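Local structure of yeast glycogen phosphorylase (1YGP) at residues Q778-Y790 and I811-E825. The protein is a glycogen phosphorylase, a carbohydrate phosphorylase of the GT-B clan that carries pyridoxal-5'-phosphate in its ligand pocket. Numbering follows the deposited sequence.
Sequences QDLPSSLDSVLSY and IKYHGDYYLVSDDFE
L784 and F824 form the centre of this contact. Methyl CD1 of L784 sits over one face of the F824 ring, 3.8 Å from its centroid and only 7° off the ring normal, a CH-pi contact. The other methyl, CD2, packs 3.7 Å from CA of S821. CG of L784 lies anti to its backbone N (chi1 -172°), which brings the branch point towards F824 and S821, and the two methyls then divide between them. L784 is thus a knob in a hole made by I811, V820, S821 and F824. S783 meets the same ring at its edge, with CB close to the ring plane. Its OG donates a hydrogen bond to OE2 of E825 at 3.0 Å, met on the anti side of the carboxylate. L780 closes the other end of the contact. Its CD2 lies 3.7 Å from OG of S821, and its CD1 touches CG of K812 at 3.9 Å. That S821 hydroxyl is held from behind, donating to OD2 of D816 at 2.6 Å; the backbone N of S821 reaches the same oxygen from the same face. D816 thereby ties the turn 816-819 to the start of helix 820-840. Helix 782-790 crosses the first turns of that helix, 820-825, at 117°, with the axes of these segments 9.7 Å apart at closest approach, and I811 of helix 805-813 packs against L784 and L788. Helix 615-634 packs against V787 and I811, while helix 763-775 meets D816 and L819.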
loop_
_atom_site.group_PDB
_atom_site.type_symbol
_atom_site.label_atom_id
_atom_site.label_comp_id
_atom_site.label_asym_id
_atom_site.label_seq_id
_atom_site.Cartn_x
_atom_site.Cartn_y
_atom_site.Cartn_z
ATOM N N GLN A 778 22.315 18.618 52.363
ATOM C CA GLN A 778 23.697 19.060 52.340
ATOM C C GLN A 778 23.761 20.100 51.205
ATOM O O GLN A 778 22.741 20.722 50.873
ATOM C CB GLN A 778 24.577 17.863 52.033
ATOM N N ASP A 779 24.878 20.322 50.508
ATOM C CA ASP A 779 24.915 21.315 49.438
ATOM C C ASP A 779 25.508 20.676 48.185
ATOM O O ASP A 779 26.076 19.577 48.246
ATOM C CB ASP A 779 25.783 22.516 49.848
ATOM N N LEU A 780 25.367 21.340 47.036
ATOM C CA LEU A 780 25.911 20.832 45.783
ATOM C C LEU A 780 27.432 20.967 45.760
ATOM O O LEU A 780 27.969 21.944 46.284
ATOM C CB LEU A 780 25.338 21.601 44.591
ATOM C CG LEU A 780 23.837 21.649 44.463
ATOM C CD1 LEU A 780 23.495 22.492 43.258
ATOM C CD2 LEU A 780 23.269 20.250 44.337
ATOM N N PRO A 781 28.177 20.031 45.171
ATOM C CA PRO A 781 29.608 20.165 44.923
ATOM C C PRO A 781 29.940 21.380 44.067
ATOM O O PRO A 781 29.265 21.584 43.054
ATOM C CB PRO A 781 29.980 18.874 44.249
ATOM C CG PRO A 781 28.927 17.910 44.724
ATOM C CD PRO A 781 27.676 18.745 44.708
ATOM N N SER A 782 30.969 22.170 44.355
ATOM C CA SER A 782 31.366 23.296 43.513
ATOM C C SER A 782 31.415 23.005 42.012
ATOM O O SER A 782 30.958 23.816 41.205
ATOM C CB SER A 782 32.736 23.791 43.933
ATOM O OG SER A 782 32.800 23.889 45.348
ATOM N N SER A 783 31.884 21.820 41.629
ATOM C CA SER A 783 32.020 21.394 40.242
ATOM C C SER A 783 30.705 21.472 39.490
ATOM O O SER A 783 30.561 22.130 38.450
ATOM C CB SER A 783 32.550 19.973 40.259
ATOM O OG SER A 783 32.016 19.288 41.392
ATOM N N LEU A 784 29.729 20.839 40.141
ATOM C CA LEU A 784 28.380 20.792 39.629
ATOM C C LEU A 784 27.790 22.182 39.696
ATOM O O LEU A 784 27.117 22.608 38.752
ATOM C CB LEU A 784 27.506 19.858 40.444
ATOM C CG LEU A 784 26.143 19.627 39.842
ATOM C CD1 LEU A 784 26.329 18.953 38.498
ATOM C CD2 LEU A 784 25.298 18.762 40.752
ATOM N N ASP A 785 28.084 22.935 40.760
ATOM C CA ASP A 785 27.533 24.266 40.881
ATOM C C ASP A 785 28.079 25.190 39.810
ATOM O O ASP A 785 27.366 26.078 39.339
ATOM C CB ASP A 785 27.834 24.853 42.237
ATOM C CG ASP A 785 26.964 26.077 42.467
ATOM O OD1 ASP A 785 25.733 25.949 42.474
ATOM O OD2 ASP A 785 27.529 27.161 42.610
ATOM N N SER A 786 29.297 24.950 39.353
ATOM C CA SER A 786 29.858 25.732 38.283
ATOM C C SER A 786 29.025 25.436 37.054
ATOM O O SER A 786 28.501 26.389 36.469
ATOM C CB SER A 786 31.302 25.333 38.074
ATOM O OG SER A 786 32.020 25.581 39.279
ATOM N N VAL A 787 28.754 24.177 36.685
ATOM C CA VAL A 787 27.980 23.973 35.472
ATOM C C VAL A 787 26.548 24.430 35.640
ATOM O O VAL A 787 26.079 25.111 34.723
ATOM C CB VAL A 787 27.982 22.502 34.984
ATOM C CG1 VAL A 787 29.356 22.244 34.465
ATOM C CG2 VAL A 787 27.762 21.473 36.050
ATOM N N LEU A 788 25.843 24.228 36.757
ATOM C CA LEU A 788 24.469 24.706 36.809
ATOM C C LEU A 788 24.346 26.230 36.707
ATOM O O LEU A 788 23.435 26.731 36.037
ATOM C CB LEU A 788 23.785 24.190 38.079
ATOM C CG LEU A 788 23.564 22.660 38.131
ATOM C CD1 LEU A 788 22.527 22.349 39.182
ATOM C CD2 LEU A 788 23.010 22.111 36.821
ATOM N N SER A 789 25.303 26.989 37.247
ATOM C CA SER A 789 25.303 28.437 37.113
ATOM C C SER A 789 25.653 28.803 35.688
ATOM O O SER A 789 25.102 29.750 35.141
ATOM C CB SER A 789 26.330 29.077 38.027
ATOM O OG SER A 789 26.084 28.697 39.378
ATOM N N TYR A 790 26.540 28.044 35.041
ATOM C CA TYR A 790 26.950 28.357 33.681
ATOM C C TYR A 790 25.833 28.113 32.650
ATOM O O TYR A 790 25.966 28.462 31.461
ATOM C CB TYR A 790 28.207 27.522 33.358
ATOM C CG TYR A 790 28.716 27.787 31.954
ATOM C CD1 TYR A 790 29.291 29.019 31.650
ATOM C CD2 TYR A 790 28.526 26.832 30.957
ATOM C CE1 TYR A 790 29.665 29.306 30.344
ATOM C CE2 TYR A 790 28.897 27.114 29.648
ATOM C CZ TYR A 790 29.461 28.354 29.350
ATOM O OH TYR A 790 29.777 28.655 28.038
ATOM N N ILE A 811 17.390 19.554 40.251
ATOM C CA ILE A 811 18.530 19.150 41.074
ATOM C C ILE A 811 18.653 20.041 42.299
ATOM O O ILE A 811 18.578 19.584 43.440
ATOM C CB ILE A 811 19.866 19.228 40.288
ATOM C CG1 ILE A 811 19.822 18.292 39.121
ATOM C CG2 ILE A 811 21.026 18.834 41.174
ATOM C CD1 ILE A 811 21.095 18.280 38.303
ATOM N N LYS A 812 18.772 21.332 42.000
ATOM C CA LYS A 812 19.011 22.388 42.964
ATOM C C LYS A 812 17.861 22.722 43.902
ATOM O O LYS A 812 18.085 23.425 44.888
ATOM C CB LYS A 812 19.411 23.614 42.175
ATOM C CG LYS A 812 20.236 24.584 42.939
ATOM C CD LYS A 812 20.593 25.682 41.980
ATOM C CE LYS A 812 21.352 26.771 42.725
ATOM N NZ LYS A 812 20.522 27.365 43.764
ATOM N N TYR A 813 16.617 22.303 43.629
ATOM C CA TYR A 813 15.494 22.669 44.482
ATOM C C TYR A 813 14.444 21.590 44.542
ATOM O O TYR A 813 13.400 21.822 45.146
ATOM C CB TYR A 813 14.758 23.939 44.005
ATOM C CG TYR A 813 15.578 25.208 43.872
ATOM C CD1 TYR A 813 15.913 25.973 44.981
ATOM C CD2 TYR A 813 16.000 25.596 42.608
ATOM C CE1 TYR A 813 16.673 27.127 44.817
ATOM C CE2 TYR A 813 16.756 26.743 42.431
ATOM C CZ TYR A 813 17.085 27.497 43.540
ATOM O OH TYR A 813 17.837 28.636 43.350
ATOM N N HIS A 814 14.509 20.427 43.902
ATOM C CA HIS A 814 13.436 19.454 44.104
ATOM C C HIS A 814 14.036 18.102 44.444
ATOM O O HIS A 814 13.898 17.071 43.785
ATOM C CB HIS A 814 12.553 19.388 42.847
ATOM C CG HIS A 814 11.888 20.727 42.664
ATOM N ND1 HIS A 814 12.298 21.738 41.905
ATOM C CD2 HIS A 814 10.794 21.149 43.369
ATOM C CE1 HIS A 814 11.515 22.764 42.118
ATOM N NE2 HIS A 814 10.617 22.395 43.000
ATOM N N GLY A 815 14.837 18.175 45.493
ATOM C CA GLY A 815 15.475 17.018 46.076
ATOM C C GLY A 815 16.371 16.177 45.185
ATOM O O GLY A 815 16.798 15.142 45.698
ATOM N N ASP A 816 16.700 16.555 43.942
ATOM C CA ASP A 816 17.528 15.774 43.044
ATOM C C ASP A 816 17.314 14.260 43.177
ATOM O O ASP A 816 18.198 13.464 43.545
ATOM C CB ASP A 816 18.987 16.158 43.292
ATOM C CG ASP A 816 20.032 15.400 42.469
ATOM O OD1 ASP A 816 19.971 15.354 41.238
ATOM O OD2 ASP A 816 20.910 14.816 43.087
ATOM N N TYR A 817 16.073 13.873 42.863
ATOM C CA TYR A 817 15.649 12.489 42.904
ATOM C C TYR A 817 16.518 11.509 42.116
ATOM O O TYR A 817 16.469 10.333 42.416
ATOM C CB TYR A 817 14.225 12.441 42.411
ATOM C CG TYR A 817 13.520 11.106 42.616
ATOM C CD1 TYR A 817 13.080 10.724 43.891
ATOM C CD2 TYR A 817 13.285 10.271 41.523
ATOM C CE1 TYR A 817 12.399 9.517 44.078
ATOM C CE2 TYR A 817 12.608 9.064 41.703
ATOM C CZ TYR A 817 12.163 8.694 42.975
ATOM O OH TYR A 817 11.439 7.524 43.125
ATOM N N TYR A 818 17.328 11.840 41.108
ATOM C CA TYR A 818 18.106 10.824 40.404
ATOM C C TYR A 818 19.570 10.842 40.783
ATOM O O TYR A 818 20.433 10.354 40.039
ATOM C CB TYR A 818 17.985 11.026 38.910
ATOM C CG TYR A 818 16.546 10.890 38.480
ATOM C CD1 TYR A 818 15.966 9.632 38.435
ATOM C CD2 TYR A 818 15.803 12.034 38.190
ATOM C CE1 TYR A 818 14.623 9.529 38.100
ATOM C CE2 TYR A 818 14.455 11.929 37.856
ATOM C CZ TYR A 818 13.885 10.673 37.812
ATOM O OH TYR A 818 12.569 10.541 37.437
ATOM N N LEU A 819 19.875 11.479 41.920
ATOM C CA LEU A 819 21.214 11.517 42.480
ATOM C C LEU A 819 22.330 12.021 41.564
ATOM O O LEU A 819 23.464 11.526 41.597
ATOM C CB LEU A 819 21.572 10.110 43.010
ATOM C CG LEU A 819 20.978 9.523 44.300
ATOM C CD1 LEU A 819 19.466 9.559 44.278
ATOM C CD2 LEU A 819 21.404 8.053 44.420
ATOM N N VAL A 820 22.077 13.078 40.793
ATOM C CA VAL A 820 23.141 13.644 39.966
ATOM C C VAL A 820 24.250 14.236 40.849
ATOM O O VAL A 820 25.432 13.952 40.645
ATOM C CB VAL A 820 22.571 14.741 39.017
ATOM C CG1 VAL A 820 23.675 15.503 38.275
ATOM C CG2 VAL A 820 21.719 14.048 37.959
ATOM N N SER A 821 23.877 15.010 41.875
ATOM C CA SER A 821 24.827 15.644 42.772
ATOM C C SER A 821 25.751 14.639 43.445
ATOM O O SER A 821 26.975 14.825 43.523
ATOM C CB SER A 821 24.100 16.408 43.870
ATOM O OG SER A 821 22.700 16.632 43.653
ATOM N N ASP A 822 25.120 13.520 43.825
ATOM C CA ASP A 822 25.809 12.501 44.604
ATOM C C ASP A 822 26.891 11.806 43.805
ATOM O O ASP A 822 28.034 11.632 44.255
ATOM C CB ASP A 822 24.797 11.479 45.107
ATOM C CG ASP A 822 23.678 12.171 45.883
ATOM O OD1 ASP A 822 23.858 12.491 47.060
ATOM O OD2 ASP A 822 22.629 12.411 45.293
ATOM N N ASP A 823 26.537 11.494 42.558
ATOM C CA ASP A 823 27.471 10.785 41.720
ATOM C C ASP A 823 28.390 11.689 40.923
ATOM O O ASP A 823 29.373 11.173 40.376
ATOM C CB ASP A 823 26.666 9.847 40.800
ATOM C CG ASP A 823 25.873 8.772 41.535
ATOM O OD1 ASP A 823 26.099 8.506 42.717
ATOM O OD2 ASP A 823 25.015 8.166 40.921
ATOM N N PHE A 824 28.201 13.015 40.908
ATOM C CA PHE A 824 28.983 13.871 40.017
ATOM C C PHE A 824 30.491 13.753 40.174
ATOM O O PHE A 824 31.211 13.492 39.203
ATOM C CB PHE A 824 28.604 15.348 40.186
ATOM C CG PHE A 824 29.016 16.159 38.956
ATOM C CD1 PHE A 824 28.504 15.820 37.695
ATOM C CD2 PHE A 824 29.931 17.213 39.071
ATOM C CE1 PHE A 824 28.915 16.529 36.556
ATOM C CE2 PHE A 824 30.328 17.910 37.919
ATOM C CZ PHE A 824 29.828 17.573 36.659
ATOM N N GLU A 825 30.985 13.852 41.405
ATOM C CA GLU A 825 32.412 13.775 41.642
ATOM C C GLU A 825 33.041 12.432 41.311
ATOM O O GLU A 825 34.136 12.381 40.752
ATOM C CB GLU A 825 32.664 14.152 43.095
ATOM C CG GLU A 825 32.932 15.654 43.258
ATOM C CD GLU A 825 34.113 16.128 42.409
ATOM O OE1 GLU A 825 35.229 15.629 42.599
ATOM O OE2 GLU A 825 33.909 16.984 41.545
#